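Local coordinates for organic hydroperoxide resistance protein (Deinococcus radiodurans, PDB 1USP) that probably detoxifies organic hydroperoxides by reducing them through a reactive pair of cysteines, as in other members of the OsmC/Ohr family, at residues 61-65 with 116-121. Residues are numbered along the deposited sequence; the frame is centred on the assembly and turned at random.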
ATOM      1  N   ALA A  61      -9.275   5.901   9.907  1.00 23.51           N
ATOM      2  CA  ALA A  61      -8.796   6.560  11.125  1.00 24.60           C
ATOM      3  C   ALA A  61      -9.688   7.747  11.521  1.00 25.99           C
ATOM      4  O   ALA A  61      -9.911   7.997  12.708  1.00 26.98           O
ATOM      5  CB  ALA A  61      -7.395   6.997  10.956  1.00 22.66           C
ATOM      6  N   LEU A  62     -10.186   8.486  10.539  1.00 27.37           N
ATOM      7  CA  LEU A  62     -11.135   9.557  10.828  1.00 28.73           C
ATOM      8  C   LEU A  62     -12.410   8.993  11.429  1.00 30.95           C
ATOM      9  O   LEU A  62     -13.021   9.624  12.284  1.00 32.16           O
ATOM     10  CB  LEU A  62     -11.469  10.352   9.575  1.00 28.45           C
ATOM     11  CG  LEU A  62     -10.331  11.273   9.132  1.00 28.54           C
ATOM     12  CD1 LEU A  62     -10.568  11.743   7.719  1.00 29.37           C
ATOM     13  CD2 LEU A  62     -10.197  12.448  10.093  1.00 29.12           C
ATOM     14  N   GLY A  63     -12.805   7.809  10.968  1.00 32.43           N
ATOM     15  CA  GLY A  63     -13.951   7.098  11.511  1.00 34.75           C
ATOM     16  C   GLY A  63     -13.741   6.747  12.966  1.00 35.81           C
ATOM     17  O   GLY A  63     -14.627   6.958  13.792  1.00 36.36           O
ATOM     18  N   VAL A  64     -12.545   6.244  13.276  1.00 35.79           N
ATOM     19  CA  VAL A  64     -12.168   5.863  14.632  1.00 36.46           C
ATOM     20  C   VAL A  64     -12.158   7.085  15.543  1.00 36.79           C
ATOM     21  O   VAL A  64     -12.643   7.018  16.667  1.00 37.28           O
ATOM     22  CB  VAL A  64     -10.768   5.197  14.671  1.00 36.46           C
ATOM     23  CG1 VAL A  64     -10.255   5.074  16.107  1.00 36.51           C
ATOM     24  CG2 VAL A  64     -10.814   3.823  14.012  1.00 36.43           C
ATOM     25  N   VAL A  65     -11.618   8.190  15.042  1.00 36.77           N
ATOM     26  CA  VAL A  65     -11.470   9.410  15.820  1.00 37.96           C
ATOM     27  C   VAL A  65     -12.831  10.027  16.157  1.00 40.44           C
ATOM     28  O   VAL A  65     -13.028  10.515  17.267  1.00 40.91           O
ATOM     29  CB  VAL A  65     -10.539  10.427  15.101  1.00 37.26           C
ATOM     30  CG1 VAL A  65     -10.713  11.849  15.640  1.00 36.82           C
ATOM     31  CG2 VAL A  65      -9.073   9.983  15.224  1.00 36.08           C
ATOM     32  N   ALA A 116      -4.911  13.759  14.496  1.00 17.42           N
ATOM     33  CA  ALA A 116      -5.577  12.659  15.173  1.00 18.27           C
ATOM     34  C   ALA A 116      -5.570  11.372  14.347  1.00 19.84           C
ATOM     35  O   ALA A 116      -5.273  10.290  14.854  1.00 21.24           O
ATOM     36  CB  ALA A 116      -7.015  13.066  15.507  1.00 17.92           C
ATOM     37  N   ALA A 117      -5.902  11.501  13.072  1.00 19.10           N
ATOM     38  CA  ALA A 117      -5.860  10.395  12.147  1.00 19.40           C
ATOM     39  C   ALA A 117      -4.443   9.874  11.988  1.00 20.30           C
ATOM     40  O   ALA A 117      -4.241   8.674  11.922  1.00 19.68           O
ATOM     41  CB  ALA A 117      -6.407  10.818  10.813  1.00 20.32           C
ATOM     42  N   HIS A 118      -3.468  10.781  11.949  1.00 21.19           N
ATOM     43  CA  HIS A 118      -2.071  10.408  11.761  1.00 21.23           C
ATOM     44  C   HIS A 118      -1.527   9.573  12.922  1.00 21.99           C
ATOM     45  O   HIS A 118      -0.634   8.739  12.746  1.00 21.17           O
ATOM     46  CB  HIS A 118      -1.197  11.649  11.574  1.00 21.53           C
ATOM     47  CG  HIS A 118       0.192  11.339  11.100  1.00 21.81           C
ATOM     48  ND1 HIS A 118       1.312  11.507  11.891  1.00 24.85           N
ATOM     49  CD2 HIS A 118       0.641  10.859   9.918  1.00 21.21           C
ATOM     50  CE1 HIS A 118       2.388  11.170  11.200  1.00 22.79           C
ATOM     51  NE2 HIS A 118       2.007  10.768  10.003  1.00 20.81           N
ATOM     52  N   GLU A 119      -2.060   9.838  14.105  1.00 23.55           N
ATOM     53  CA  GLU A 119      -1.678   9.136  15.306  1.00 24.82           C
ATOM     54  C   GLU A 119      -2.231   7.718  15.275  1.00 23.13           C
ATOM     55  O   GLU A 119      -1.589   6.807  15.754  1.00 20.72           O
ATOM     56  CB  GLU A 119      -2.195   9.882  16.544  1.00 27.55           C
ATOM     57  CG  GLU A 119      -2.003   9.106  17.839  1.00 34.36           C
ATOM     58  CD  GLU A 119      -1.095   9.790  18.835  1.00 40.85           C
ATOM     59  OE1 GLU A 119      -0.078  10.379  18.419  1.00 43.92           O
ATOM     60  OE2 GLU A 119      -1.387   9.710  20.052  1.00 42.76           O
ATOM     61  N   VAL A 120      -3.422   7.551  14.705  1.00 23.29           N
ATOM     62  CA  VAL A 120      -4.136   6.274  14.730  1.00 23.67           C
ATOM     63  C   VAL A 120      -3.816   5.361  13.538  1.00 22.16           C
ATOM     64  O   VAL A 120      -3.707   4.143  13.686  1.00 22.32           O
ATOM     65  CB  VAL A 120      -5.666   6.527  14.813  1.00 24.82           C
ATOM     66  CG1 VAL A 120      -6.458   5.279  14.466  1.00 25.22           C
ATOM     67  CG2 VAL A 120      -6.019   7.018  16.190  1.00 26.20           C
ATOM     68  N   CYS A 121      -3.689   5.961  12.364  1.00 21.26           N
ATOM     69  CA  CYS A 121      -3.565   5.228  11.112  1.00 21.55           C
ATOM     70  C   CYS A 121      -2.401   4.238  11.160  1.00 20.51           C
ATOM     71  O   CYS A 121      -1.287   4.657  11.419  1.00 20.87           O
ATOM     72  CB  CYS A 121      -3.346   6.246   9.984  1.00 21.61           C
ATOM     73  SG  CYS A 121      -2.930   5.528   8.405  1.00 21.17           S
TER
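The methyl of A61 points toward the last turn of the helix ending at V120, and it shows how an alanine lets two helices come together. Its CB lies 3.7 Å from the carbonyl O of A117. The CB atoms of A61 and A117 are 3.9 Å apart. A117 O already accepts a hydrogen bond from C121 N at 2.8 Å within its own chain segment, so the methyl rests against a satisfied polar atom. V120 closes over the same methyl with CG1, which stands anti to its backbone N (chi1 165°) and reaches A61 CB at 4.0 Å as well as CG1 of V64. One turn on from A61, V65 spreads its fork against A116: CG2 meets A116 CB at 3.7 Å and CG1 meets the same methyl at 3.9 Å, so that both branches embrace it. L62 departs from its helix pointing away, yet CD2 swings back to the CB of A117. The contact is van der Waals packing, of methyls on methyls and on the backbone of the last turn, and the short helix segments cross at 107° with axes 8.6 Å apart. C121 sets its CB beside A61 and carries the sulfur disulfide-bonded to C57, one turn before A61; this covalent link ties helix 46-68 to the junction between helices 107-120 and 122-127. F58 of helix 46-68 also packs on A117, and an aromatic side chain of the partner subunit packs on V120. The end of helix 107-120 thus crosses the C-terminal part of helix 46-68, with C121 at the N-cap of helix 122-127 and F102, just after strand 91-101, against L62.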